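Local coordinates for cell wall surface anchor family protein (Streptococcus agalactiae serogroup V, PDB 3PF2) that builds, as the major pilin, the shaft of the type 1 pilus on the bacterial surface, this chain being its 35-kDa C-terminal fragment, at residues A[79-82]-A[86-89]; A[93-98]-A[132-137]; A[236-241]-A[248-253]; A[284-289]-A[312-317]. One frame throughout, in Å; residues are numbered along the deposited sequence.

Contact 1 (A[79-82]-A[86-89]); sequences TIDE and DNQN
Asn-87 meets Glu-82 and, through a water, Asp-81 in a small polar surface contact that closes the connecting loop of a beta hairpin. The hairpin pairs the edge strand 78-81 with strand 90-95 in an antiparallel sheet of the first Ig-like domain of the fragment. Beyond Asp-81 the two arms separate: the closest alpha carbons across the segments, the CA atoms of Glu-82 and Asn-89, are 8.0 Å apart, and a side chain rather than the backbone spans the gap. With CG of Asn-87 set between its own backbone N and carbonyl carbon (chi1 66°), the amide is directed at the departing end of the strand. ND2 of Asn-87 donates to the carbonyl oxygen of Glu-82 (3.0 Å), which lies in the plane of the Asn-87 amide, although ND2 stands tilted 30° from the plane of that carbonyl. At the other end of the amide, OD1 takes the backbone N-H of Thr-84, so both ends of the group are held and its rotation is fixed. Asp-81 approaches from the opposite direction, its carboxylate turned 81° from the amide; one water donates to Asp-81 OD2 at 2.6 Å and accepts from Asn-87 ND2 at 3.0 Å.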
loop_
_atom_site.group_PDB
_atom_site.type_symbol
_atom_site.label_atom_id
_atom_site.label_comp_id
_atom_site.label_asym_id
_atom_site.label_seq_id
_atom_site.Cartn_x
_atom_site.Cartn_y
_atom_site.Cartn_z
ATOM N N THR A 79 -8.131 -19.659 12.033
ATOM C CA THR A 79 -8.223 -18.549 12.982
ATOM C C THR A 79 -7.234 -17.435 12.646
ATOM O O THR A 79 -6.188 -17.666 12.028
ATOM C CB THR A 79 -7.987 -18.994 14.453
ATOM O OG1 THR A 79 -6.603 -19.301 14.651
ATOM C CG2 THR A 79 -8.838 -20.215 14.799
ATOM N N ILE A 80 -7.566 -16.230 13.077
ATOM C CA ILE A 80 -6.755 -15.058 12.823
ATOM C C ILE A 80 -6.236 -14.461 14.131
ATOM O O ILE A 80 -6.988 -14.321 15.104
ATOM C CB ILE A 80 -7.594 -14.008 12.053
ATOM C CG1 ILE A 80 -7.785 -14.453 10.598
ATOM C CG2 ILE A 80 -6.973 -12.609 12.157
ATOM C CD1 ILE A 80 -8.987 -13.802 9.916
ATOM N N ASP A 81 -4.946 -14.123 14.147
ATOM C CA ASP A 81 -4.356 -13.317 15.198
ATOM C C ASP A 81 -3.922 -12.006 14.542
ATOM O O ASP A 81 -2.989 -11.990 13.736
ATOM C CB ASP A 81 -3.163 -14.056 15.818
ATOM C CG ASP A 81 -2.598 -13.353 17.033
ATOM O OD1 ASP A 81 -3.381 -12.832 17.860
ATOM O OD2 ASP A 81 -1.361 -13.328 17.171
ATOM N N GLU A 82 -4.617 -10.910 14.856
ATOM C CA GLU A 82 -4.387 -9.637 14.156
ATOM C C GLU A 82 -3.124 -8.912 14.620
ATOM O O GLU A 82 -2.701 -9.071 15.766
ATOM C CB GLU A 82 -5.603 -8.717 14.301
ATOM C CG GLU A 82 -6.862 -9.265 13.678
ATOM C CD GLU A 82 -8.138 -8.800 14.377
ATOM O OE1 GLU A 82 -8.225 -7.618 14.780
ATOM O OE2 GLU A 82 -9.066 -9.629 14.510
ATOM N N ASP A 86 1.804 -4.818 20.302
ATOM C CA ASP A 86 2.472 -5.807 21.144
ATOM C C ASP A 86 3.104 -6.976 20.393
ATOM O O ASP A 86 4.050 -7.588 20.895
ATOM C CB ASP A 86 1.534 -6.328 22.232
ATOM C CG ASP A 86 1.454 -5.393 23.427
ATOM O OD1 ASP A 86 2.512 -5.083 24.054
ATOM O OD2 ASP A 86 0.322 -4.987 23.749
ATOM N N ASN A 87 2.574 -7.313 19.220
ATOM C CA ASN A 87 3.186 -8.372 18.412
ATOM C C ASN A 87 3.985 -7.836 17.213
ATOM O O ASN A 87 4.293 -8.585 16.280
ATOM C CB ASN A 87 2.166 -9.446 17.990
ATOM C CG ASN A 87 1.099 -8.924 17.028
ATOM O OD1 ASN A 87 1.310 -7.962 16.289
ATOM N ND2 ASN A 87 -0.048 -9.578 17.027
ATOM N N GLN A 88 4.328 -6.549 17.278
ATOM C CA GLN A 88 5.127 -5.874 16.248
ATOM C C GLN A 88 4.472 -5.946 14.868
ATOM O O GLN A 88 5.126 -6.311 13.887
ATOM C CB GLN A 88 6.552 -6.445 16.185
ATOM C CG GLN A 88 7.411 -6.181 17.417
ATOM C CD GLN A 88 6.988 -7.008 18.620
ATOM O OE1 GLN A 88 6.865 -8.239 18.543
ATOM N NE2 GLN A 88 6.766 -6.335 19.741
ATOM N N ASN A 89 3.182 -5.616 14.809
ATOM C CA ASN A 89 2.457 -5.490 13.532
ATOM C C ASN A 89 2.370 -6.806 12.750
ATOM O O ASN A 89 2.436 -6.821 11.517
ATOM C CB ASN A 89 3.091 -4.377 12.666
ATOM C CG ASN A 89 2.077 -3.648 11.814
ATOM O OD1 ASN A 89 0.907 -3.550 12.179
ATOM N ND2 ASN A 89 2.526 -3.101 10.683
HETATM O O HOH W 1 -0.106 -11.898 18.970
#

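Contact 2 (A[93-98]-A[132-137])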
loop_
_atom_site.group_PDB
_atom_site.type_symbol
_atom_site.label_atom_id
_atom_site.label_comp_id
_atom_site.label_asym_id
_atom_site.label_seq_id
_atom_site.Cartn_x
_atom_site.Cartn_y
_atom_site.Cartn_z
ATOM N N ILE A 93 -2.194 -16.380 10.601
ATOM C CA ILE A 93 -3.387 -17.118 10.192
ATOM C C ILE A 93 -3.116 -18.611 10.348
ATOM O O ILE A 93 -2.236 -19.170 9.697
ATOM C CB ILE A 93 -3.827 -16.791 8.747
ATOM C CG1 ILE A 93 -4.159 -15.296 8.624
ATOM C CG2 ILE A 93 -5.013 -17.680 8.312
ATOM C CD1 ILE A 93 -4.315 -14.838 7.209
ATOM N N THR A 94 -3.887 -19.245 11.224
ATOM C CA THR A 94 -3.662 -20.641 11.576
ATOM C C THR A 94 -4.789 -21.496 11.030
ATOM O O THR A 94 -5.955 -21.326 11.404
ATOM C CB THR A 94 -3.563 -20.807 13.114
ATOM O OG1 THR A 94 -2.572 -19.916 13.630
ATOM C CG2 THR A 94 -3.219 -22.247 13.496
ATOM N N PHE A 95 -4.440 -22.392 10.115
ATOM C CA PHE A 95 -5.397 -23.332 9.572
ATOM C C PHE A 95 -5.483 -24.503 10.534
ATOM O O PHE A 95 -4.460 -24.978 11.032
ATOM C CB PHE A 95 -5.039 -23.712 8.128
ATOM C CG PHE A 95 -5.212 -22.565 7.162
ATOM C CD1 PHE A 95 -4.242 -21.558 7.069
ATOM C CD2 PHE A 95 -6.358 -22.470 6.369
ATOM C CE1 PHE A 95 -4.406 -20.471 6.196
ATOM C CE2 PHE A 95 -6.535 -21.383 5.486
ATOM C CZ PHE A 95 -5.554 -20.383 5.407
ATOM N N LYS A 96 -6.711 -24.910 10.851
ATOM C CA LYS A 96 -6.950 -25.840 11.959
ATOM C C LYS A 96 -6.547 -27.252 11.571
ATOM O O LYS A 96 -7.112 -27.811 10.637
ATOM C CB LYS A 96 -8.432 -25.827 12.353
ATOM C CG LYS A 96 -8.952 -24.504 12.872
ATOM C CD LYS A 96 -10.256 -24.705 13.640
ATOM C CE LYS A 96 -10.690 -23.411 14.307
ATOM N NZ LYS A 96 -11.640 -23.647 15.428
ATOM N N PRO A 97 -5.556 -27.835 12.280
ATOM C CA PRO A 97 -5.155 -29.213 11.967
ATOM C C PRO A 97 -6.316 -30.214 12.028
ATOM O O PRO A 97 -6.413 -31.087 11.151
ATOM C CB PRO A 97 -4.095 -29.516 13.023
ATOM C CG PRO A 97 -3.494 -28.180 13.330
ATOM C CD PRO A 97 -4.684 -27.240 13.310
ATOM N N GLU A 98 -7.207 -30.052 13.014
ATOM C CA GLU A 98 -8.415 -30.887 13.128
ATOM C C GLU A 98 -9.276 -30.832 11.860
ATOM O O GLU A 98 -10.106 -31.714 11.630
ATOM C CB GLU A 98 -9.283 -30.483 14.337
ATOM C CG GLU A 98 -8.548 -30.003 15.593
ATOM C CD GLU A 98 -8.327 -28.486 15.609
ATOM O OE1 GLU A 98 -7.381 -28.020 14.941
ATOM O OE2 GLU A 98 -9.088 -27.762 16.297
ATOM N N LEU A 132 -4.347 -21.696 -2.698
ATOM C CA LEU A 132 -4.839 -20.992 -1.516
ATOM C C LEU A 132 -4.571 -19.500 -1.662
ATOM O O LEU A 132 -3.430 -19.072 -1.839
ATOM C CB LEU A 132 -4.204 -21.521 -0.227
ATOM C CG LEU A 132 -4.602 -20.805 1.075
ATOM C CD1 LEU A 132 -6.060 -21.103 1.418
ATOM C CD2 LEU A 132 -3.699 -21.186 2.254
ATOM N N GLU A 133 -5.649 -18.723 -1.585
ATOM C CA GLU A 133 -5.598 -17.279 -1.780
ATOM C C GLU A 133 -6.138 -16.578 -0.546
ATOM O O GLU A 133 -7.270 -16.824 -0.132
ATOM C CB GLU A 133 -6.396 -16.898 -3.026
ATOM C CG GLU A 133 -6.625 -15.402 -3.221
ATOM C CD GLU A 133 -7.618 -15.109 -4.338
ATOM O OE1 GLU A 133 -8.062 -16.035 -5.062
ATOM O OE2 GLU A 133 -7.942 -13.913 -4.515
ATOM N N ILE A 134 -5.313 -15.718 0.041
ATOM C CA ILE A 134 -5.680 -14.966 1.241
ATOM C C ILE A 134 -5.559 -13.469 0.974
ATOM O O ILE A 134 -4.452 -12.923 0.972
ATOM C CB ILE A 134 -4.797 -15.326 2.473
ATOM C CG1 ILE A 134 -4.767 -16.840 2.715
ATOM C CG2 ILE A 134 -5.263 -14.548 3.724
ATOM C CD1 ILE A 134 -3.820 -17.238 3.820
ATOM N N PRO A 135 -6.696 -12.795 0.740
ATOM C CA PRO A 135 -6.649 -11.340 0.572
ATOM C C PRO A 135 -6.541 -10.633 1.915
ATOM O O PRO A 135 -7.272 -10.971 2.855
ATOM C CB PRO A 135 -7.985 -11.006 -0.120
ATOM C CG PRO A 135 -8.819 -12.243 -0.066
ATOM C CD PRO A 135 -8.071 -13.317 0.700
ATOM N N VAL A 136 -5.609 -9.688 2.022
ATOM C CA VAL A 136 -5.401 -8.922 3.244
ATOM C C VAL A 136 -5.519 -7.433 2.933
ATOM O O VAL A 136 -4.711 -6.874 2.190
ATOM C CB VAL A 136 -4.045 -9.242 3.921
ATOM C CG1 VAL A 136 -3.870 -8.424 5.204
ATOM C CG2 VAL A 136 -3.966 -10.739 4.241
ATOM N N ALA A 137 -6.534 -6.798 3.507
ATOM C CA ALA A 137 -6.727 -5.363 3.330
ATOM C C ALA A 137 -5.740 -4.556 4.165
ATOM O O ALA A 137 -5.456 -4.895 5.323
ATOM C CB ALA A 137 -8.167 -4.985 3.660
#
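Ile-93 and Ile-134 reach toward each other and meet at their tips, CD1 of Ile-93 lying 3.6 Å from CG2 of Ile-134. This aliphatic pair is the tightest approach between the segments. The two branches of Ile-134 divide the work: CG2, anti to the backbone N (chi1 -52° for CG1), faces Ile-93, while CD1 at the end of the other branch extends to the aromatic ring of Phe-95.

Aromatic-aliphatic packing makes up the rest of the contact. CD1 of Ile-134 comes up to the ring at its edge, close to the ring plane, 3.9 Å from CZ of Phe-95. Leu-132 approaches the end of the same ring from one side with both methyls, CD2 obliquely at 3.7 Å from Phe-95 CZ and CD1 at 4.1 Å from Phe-95 CE2. A further aromatic partner, Phe-47, meets the ring of Phe-95 edge-to-face.

These buried side chains interlock in the core of an Ig-like beta sandwich, where strand 90-95 of one antiparallel sheet faces strand 132-140 of the other. The short strand axes come no closer than 11.6 Å and run at 153°, near antiparallel.

Main-chain hydrogen bonding stays within each sheet: Ile-93 pairs with Ile-49 and Phe-95 with Phe-47 on one side, Leu-132 with Ser-35 on the other. Leu-132 also rests on Ile-65 and Ile-67 of strand 57-67, and the side chain of Ile-134 lies about 13 Å from a bound calcium ion.

Contact 3 (A[236-241]-A[248-253]); sequences QPIKLK and FEIKGL
Leu-240 and Ile-250 cross at about a right angle, CD1 of the leucine lying 4.1 Å from CB of the isoleucine. The same methyl also lies against the carbonyl oxygen of Glu-249. Deeper in the side chain, CB of Leu-240 approaches the ring of Phe-248 obliquely and lies 4.0 Å from CD1 of Phe-248. Ile-238 adds a looser touch, its CG2 standing 4.4 Å from CD1 of Ile-250. Phe-248 holds its ring between its own backbone N and carbonyl carbon (chi1 63°), which sets it beside the end of the other segment: CB of Phe-248 lies only 3.1 Å from the carbonyl oxygen of Lys-241. Beyond the segments the ring stacks on Phe-186 and meets Phe-202 with the planes about 20° apart.

Strands 239-241 and 247-253 belong to different sheets of the second Ig-like domain, so the chain forms a beta-arch rather than a hairpin; the short axes come no closer than 7.3 Å and run at 146°. Farther along, Gly-252 and Leu-253 form a G1 beta bulge opposite Gly-182.

The carboxylate of Glu-249 is engaged outside the contact, in a salt bridge with Arg-185 and a hydrogen bond with Tyr-295. With no hydrogen bond between the two segments, their cohesion comes from apolar packing, and each strand leaves its backbone pairing to its own sheet.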
loop_
_atom_site.group_PDB
_atom_site.type_symbol
_atom_site.label_atom_id
_atom_site.label_comp_id
_atom_site.label_asym_id
_atom_site.label_seq_id
_atom_site.Cartn_x
_atom_site.Cartn_y
_atom_site.Cartn_z
ATOM N N GLN A 236 -13.822 16.189 3.438
ATOM C CA GLN A 236 -13.787 17.532 2.865
ATOM C C GLN A 236 -12.592 17.698 1.917
ATOM O O GLN A 236 -11.606 16.977 2.048
ATOM C CB GLN A 236 -13.746 18.590 3.983
ATOM C CG GLN A 236 -15.004 18.628 4.879
ATOM C CD GLN A 236 -16.294 18.788 4.089
ATOM O OE1 GLN A 236 -17.163 17.919 4.125
ATOM N NE2 GLN A 236 -16.423 19.896 3.371
ATOM N N PRO A 237 -12.684 18.645 0.958
ATOM C CA PRO A 237 -11.569 18.805 0.007
ATOM C C PRO A 237 -10.280 19.248 0.702
ATOM O O PRO A 237 -10.328 19.983 1.702
ATOM C CB PRO A 237 -12.069 19.896 -0.950
ATOM C CG PRO A 237 -13.566 19.951 -0.746
ATOM C CD PRO A 237 -13.776 19.600 0.684
ATOM N N ILE A 238 -9.141 18.796 0.180
ATOM C CA ILE A 238 -7.834 19.220 0.703
ATOM C C ILE A 238 -7.520 20.626 0.201
ATOM O O ILE A 238 -7.569 20.898 -0.998
ATOM C CB ILE A 238 -6.709 18.223 0.327
ATOM C CG1 ILE A 238 -6.868 16.927 1.129
ATOM C CG2 ILE A 238 -5.306 18.840 0.577
ATOM C CD1 ILE A 238 -5.998 15.785 0.705
ATOM N N LYS A 239 -7.213 21.519 1.137
ATOM C CA LYS A 239 -6.850 22.894 0.807
ATOM C C LYS A 239 -5.564 23.207 1.553
ATOM O O LYS A 239 -5.473 22.967 2.749
ATOM C CB LYS A 239 -7.969 23.875 1.196
ATOM C CG LYS A 239 -9.322 23.512 0.600
ATOM C CD LYS A 239 -10.418 24.483 1.010
ATOM C CE LYS A 239 -11.643 24.349 0.109
ATOM N NZ LYS A 239 -12.314 23.019 0.226
ATOM N N LEU A 240 -4.572 23.718 0.829
ATOM C CA LEU A 240 -3.233 23.960 1.366
ATOM C C LEU A 240 -2.939 25.455 1.423
ATOM O O LEU A 240 -3.644 26.249 0.801
ATOM C CB LEU A 240 -2.182 23.247 0.508
ATOM C CG LEU A 240 -2.384 21.744 0.276
ATOM C CD1 LEU A 240 -1.330 21.208 -0.690
ATOM C CD2 LEU A 240 -2.332 20.987 1.592
ATOM N N LYS A 241 -1.900 25.829 2.167
ATOM C CA LYS A 241 -1.586 27.234 2.421
ATOM C C LYS A 241 -0.069 27.420 2.439
ATOM O O LYS A 241 0.654 26.570 2.951
ATOM C CB LYS A 241 -2.208 27.615 3.776
ATOM C CG LYS A 241 -1.858 28.939 4.398
ATOM C CD LYS A 241 -2.537 29.073 5.777
ATOM C CE LYS A 241 -1.631 28.597 6.923
ATOM N NZ LYS A 241 -2.386 28.252 8.173
ATOM N N PHE A 248 5.248 25.140 1.473
ATOM C CA PHE A 248 4.236 24.181 1.863
ATOM C C PHE A 248 4.491 22.866 1.149
ATOM O O PHE A 248 5.334 22.804 0.251
ATOM C CB PHE A 248 2.804 24.703 1.655
ATOM C CG PHE A 248 2.432 25.000 0.220
ATOM C CD1 PHE A 248 1.620 24.109 -0.487
ATOM C CD2 PHE A 248 2.823 26.184 -0.401
ATOM C CE1 PHE A 248 1.219 24.381 -1.788
ATOM C CE2 PHE A 248 2.439 26.469 -1.719
ATOM C CZ PHE A 248 1.626 25.561 -2.413
ATOM N N GLU A 249 3.782 21.827 1.573
ATOM C CA GLU A 249 4.022 20.467 1.076
ATOM C C GLU A 249 2.737 19.659 1.077
ATOM O O GLU A 249 1.778 20.001 1.767
ATOM C CB GLU A 249 5.041 19.744 1.972
ATOM C CG GLU A 249 6.417 20.408 2.060
ATOM C CD GLU A 249 7.375 19.654 2.945
ATOM O OE1 GLU A 249 6.935 18.703 3.640
ATOM O OE2 GLU A 249 8.573 20.016 2.935
ATOM N N ILE A 250 2.715 18.582 0.290
ATOM C CA ILE A 250 1.676 17.567 0.426
ATOM C C ILE A 250 2.389 16.218 0.484
ATOM O O ILE A 250 3.283 15.946 -0.327
ATOM C CB ILE A 250 0.616 17.643 -0.716
ATOM C CG1 ILE A 250 -0.494 16.595 -0.524
ATOM C CG2 ILE A 250 1.270 17.477 -2.094
ATOM C CD1 ILE A 250 -1.395 16.846 0.688
ATOM N N LYS A 251 1.996 15.384 1.442
ATOM C CA LYS A 251 2.634 14.082 1.636
ATOM C C LYS A 251 1.627 12.958 1.466
ATOM O O LYS A 251 0.532 12.993 2.035
ATOM C CB LYS A 251 3.294 13.984 3.021
ATOM C CG LYS A 251 4.315 15.088 3.299
ATOM C CD LYS A 251 5.050 14.889 4.618
ATOM C CE LYS A 251 6.113 13.809 4.487
ATOM N NZ LYS A 251 7.107 13.820 5.613
ATOM N N GLY A 252 1.995 11.972 0.660
ATOM C CA GLY A 252 1.207 10.751 0.579
ATOM C C GLY A 252 0.243 10.645 -0.583
ATOM O O GLY A 252 -0.838 10.082 -0.441
ATOM N N LEU A 253 0.610 11.199 -1.736
ATOM C CA LEU A 253 -0.179 10.993 -2.944
ATOM C C LEU A 253 0.370 9.889 -3.841
ATOM O O LEU A 253 1.585 9.759 -4.016
ATOM C CB LEU A 253 -0.272 12.283 -3.765
ATOM C CG LEU A 253 -0.831 13.496 -3.031
ATOM C CD1 LEU A 253 -0.654 14.718 -3.944
ATOM C CD2 LEU A 253 -2.304 13.311 -2.613
#

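Contact 4 (A[284-289]-A[312-317]); sequences KEIEFT and DTIKNN
Ile-286 and Ile-314 share nearly the same first torsion (chi1 -59° and -61°), which places each CG2 anti to the backbone N. From there CG2 of Ile-314 meets the other branch of its partner, CD1 of Ile-286, at 3.8 Å as the two side chains cross obliquely. This apolar touch marks one end of the contact.

The other end is polar and wet. OD2 of Asp-312 lies 3.7 Å from CB of Phe-288, whose ring leads away to meet Phe-186 edge-to-face. Two waters complete the join. One donates to the carbonyl oxygen of Glu-287 (3.0 Å) and to OD2 of Asp-312 (2.8 Å); the second accepts from the backbone N of Thr-289 at 2.9 Å and donates to the same OD2 at 2.7 Å. A single carboxylate oxygen thus reaches, through the two waters, the peptide groups before and after Phe-288, whereas OD1 turns to Lys-184 in a salt bridge. Two water donors and a lysine would be expected to stabilise the charged form of this aspartate.

The strands run almost exactly antiparallel (177°), their axes no closer than 9.6 Å, and at the Asp-312 end waters bridge the two strands at this edge of the Ig-like sandwich. Strand 286-290 is outermost in its sheet, hydrogen-bonded to strand 266-274. Strand 312-316 lies parallel to strand 178-190 in the other sheet and is covalently joined to it by the isopeptide bond from Asn-316 CG to Lys-188 NZ.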
loop_
_atom_site.group_PDB
_atom_site.type_symbol
_atom_site.label_atom_id
_atom_site.label_comp_id
_atom_site.label_asym_id
_atom_site.label_seq_id
_atom_site.Cartn_x
_atom_site.Cartn_y
_atom_site.Cartn_z
ATOM N N LYS A 284 -5.453 30.559 -14.055
ATOM C CA LYS A 284 -5.071 29.227 -14.540
ATOM C C LYS A 284 -4.601 28.379 -13.375
ATOM O O LYS A 284 -3.910 28.866 -12.485
ATOM C CB LYS A 284 -3.972 29.329 -15.597
ATOM C CG LYS A 284 -4.371 30.094 -16.870
ATOM C CD LYS A 284 -5.190 29.203 -17.806
ATOM C CE LYS A 284 -4.970 29.589 -19.271
ATOM N NZ LYS A 284 -5.806 30.758 -19.656
ATOM N N GLU A 285 -4.980 27.101 -13.395
ATOM C CA GLU A 285 -4.545 26.152 -12.375
ATOM C C GLU A 285 -3.081 25.792 -12.596
ATOM O O GLU A 285 -2.545 25.952 -13.702
ATOM C CB GLU A 285 -5.447 24.913 -12.374
ATOM C CG GLU A 285 -6.896 25.276 -12.001
ATOM C CD GLU A 285 -7.870 24.116 -11.923
ATOM O OE1 GLU A 285 -7.600 23.043 -12.502
ATOM O OE2 GLU A 285 -8.945 24.300 -11.289
ATOM N N ILE A 286 -2.445 25.322 -11.533
ATOM C CA ILE A 286 -1.014 25.024 -11.511
ATOM C C ILE A 286 -0.832 23.514 -11.465
ATOM O O ILE A 286 -1.323 22.863 -10.546
ATOM C CB ILE A 286 -0.365 25.616 -10.239
ATOM C CG1 ILE A 286 -0.565 27.142 -10.200
ATOM C CG2 ILE A 286 1.123 25.196 -10.139
ATOM C CD1 ILE A 286 -0.857 27.675 -8.831
ATOM N N GLU A 287 -0.127 22.963 -12.443
ATOM C CA GLU A 287 0.130 21.524 -12.454
ATOM C C GLU A 287 1.415 21.206 -11.704
ATOM O O GLU A 287 2.334 22.022 -11.651
ATOM C CB GLU A 287 0.188 20.996 -13.892
ATOM C CG GLU A 287 -1.159 21.052 -14.601
ATOM C CD GLU A 287 -1.189 20.315 -15.938
ATOM O OE1 GLU A 287 -0.141 19.793 -16.387
ATOM O OE2 GLU A 287 -2.289 20.253 -16.532
ATOM N N PHE A 288 1.470 20.024 -11.091
ATOM C CA PHE A 288 2.733 19.499 -10.576
ATOM C C PHE A 288 2.742 17.995 -10.709
ATOM O O PHE A 288 1.700 17.397 -10.938
ATOM C CB PHE A 288 2.983 19.910 -9.114
ATOM C CG PHE A 288 2.018 19.327 -8.116
ATOM C CD1 PHE A 288 2.338 18.153 -7.398
ATOM C CD2 PHE A 288 0.816 19.968 -7.835
ATOM C CE1 PHE A 288 1.462 17.623 -6.430
ATOM C CE2 PHE A 288 -0.077 19.447 -6.874
ATOM C CZ PHE A 288 0.248 18.284 -6.162
ATOM N N THR A 289 3.918 17.384 -10.585
ATOM C CA THR A 289 3.978 15.928 -10.640
ATOM C C THR A 289 4.567 15.346 -9.369
ATOM O O THR A 289 5.465 15.931 -8.762
ATOM C CB THR A 289 4.768 15.405 -11.842
ATOM O OG1 THR A 289 6.065 15.999 -11.846
ATOM C CG2 THR A 289 4.064 15.737 -13.155
ATOM N N ASP A 312 8.800 23.045 -6.243
ATOM C CA ASP A 312 8.340 23.853 -7.372
ATOM C C ASP A 312 8.091 25.257 -6.871
ATOM O O ASP A 312 7.434 25.446 -5.840
ATOM C CB ASP A 312 7.029 23.323 -7.937
ATOM C CG ASP A 312 7.208 22.151 -8.890
ATOM O OD1 ASP A 312 8.339 21.655 -9.067
ATOM O OD2 ASP A 312 6.183 21.726 -9.449
ATOM N N THR A 313 8.559 26.241 -7.630
ATOM C CA THR A 313 8.237 27.625 -7.333
ATOM C C THR A 313 6.883 27.953 -7.955
ATOM O O THR A 313 6.620 27.601 -9.097
ATOM C CB THR A 313 9.324 28.572 -7.878
ATOM O OG1 THR A 313 10.499 28.426 -7.085
ATOM C CG2 THR A 313 8.885 30.023 -7.790
ATOM N N ILE A 314 6.023 28.608 -7.185
ATOM C CA ILE A 314 4.772 29.136 -7.714
ATOM C C ILE A 314 4.875 30.649 -7.626
ATOM O O ILE A 314 5.100 31.179 -6.536
ATOM C CB ILE A 314 3.575 28.653 -6.891
ATOM C CG1 ILE A 314 3.473 27.120 -6.944
ATOM C CG2 ILE A 314 2.282 29.301 -7.414
ATOM C CD1 ILE A 314 2.482 26.543 -5.941
ATOM N N LYS A 315 4.726 31.327 -8.762
ATOM C CA LYS A 315 4.824 32.797 -8.807
ATOM C C LYS A 315 3.466 33.489 -8.634
ATOM O O LYS A 315 2.438 32.990 -9.096
ATOM C CB LYS A 315 5.415 33.256 -10.146
ATOM C CG LYS A 315 6.830 32.769 -10.480
ATOM C CD LYS A 315 7.201 33.271 -11.894
ATOM C CE LYS A 315 7.798 32.190 -12.794
ATOM N NZ LYS A 315 9.260 32.368 -13.091
ATOM N N ASN A 316 3.479 34.652 -7.984
ATOM C CA ASN A 316 2.296 35.498 -7.899
ATOM C C ASN A 316 2.567 36.869 -8.500
ATOM O O ASN A 316 3.689 37.371 -8.416
ATOM C CB ASN A 316 1.859 35.651 -6.456
ATOM C CG ASN A 316 1.204 34.405 -5.914
ATOM O OD1 ASN A 316 -0.019 34.323 -5.894
ATOM N N ASN A 317 1.549 37.457 -9.119
ATOM C CA ASN A 317 1.669 38.805 -9.688
ATOM C C ASN A 317 0.992 39.838 -8.792
ATOM O O ASN A 317 -0.085 39.577 -8.244
ATOM C CB ASN A 317 1.085 38.859 -11.099
ATOM C CG ASN A 317 1.868 38.013 -12.090
ATOM O OD1 ASN A 317 1.342 37.058 -12.660
ATOM N ND2 ASN A 317 3.124 38.347 -12.284
HETATM O O HOH W 2 3.985 23.430 -9.569
HETATM O O HOH W 3 6.150 19.208 -10.513
#

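Overall arrangement
From the N terminus the four contacts follow in series; none nests in or crosses another. Contact 1 closes the short loop between strands 78-81 and 90-95. Contact 2 begins on the second of these strands and spans a 33-residue excursion that includes helices 100-106 and 116-121 to join the two sheets of the first domain; contacts 1 and 2 touch through the hairpin pairing, Thr-79 N standing 2.8 Å from Thr-94 O (a probable hydrogen bond). About 16 Å separates the nearest atoms of contacts 2 and 3. In the second domain contact 3 closes a tight arch and contact 4 a longer loop, both between the same two sheets, and their cores merge where Phe-248 CZ packs 3.8 Å from Ile-314 CD1.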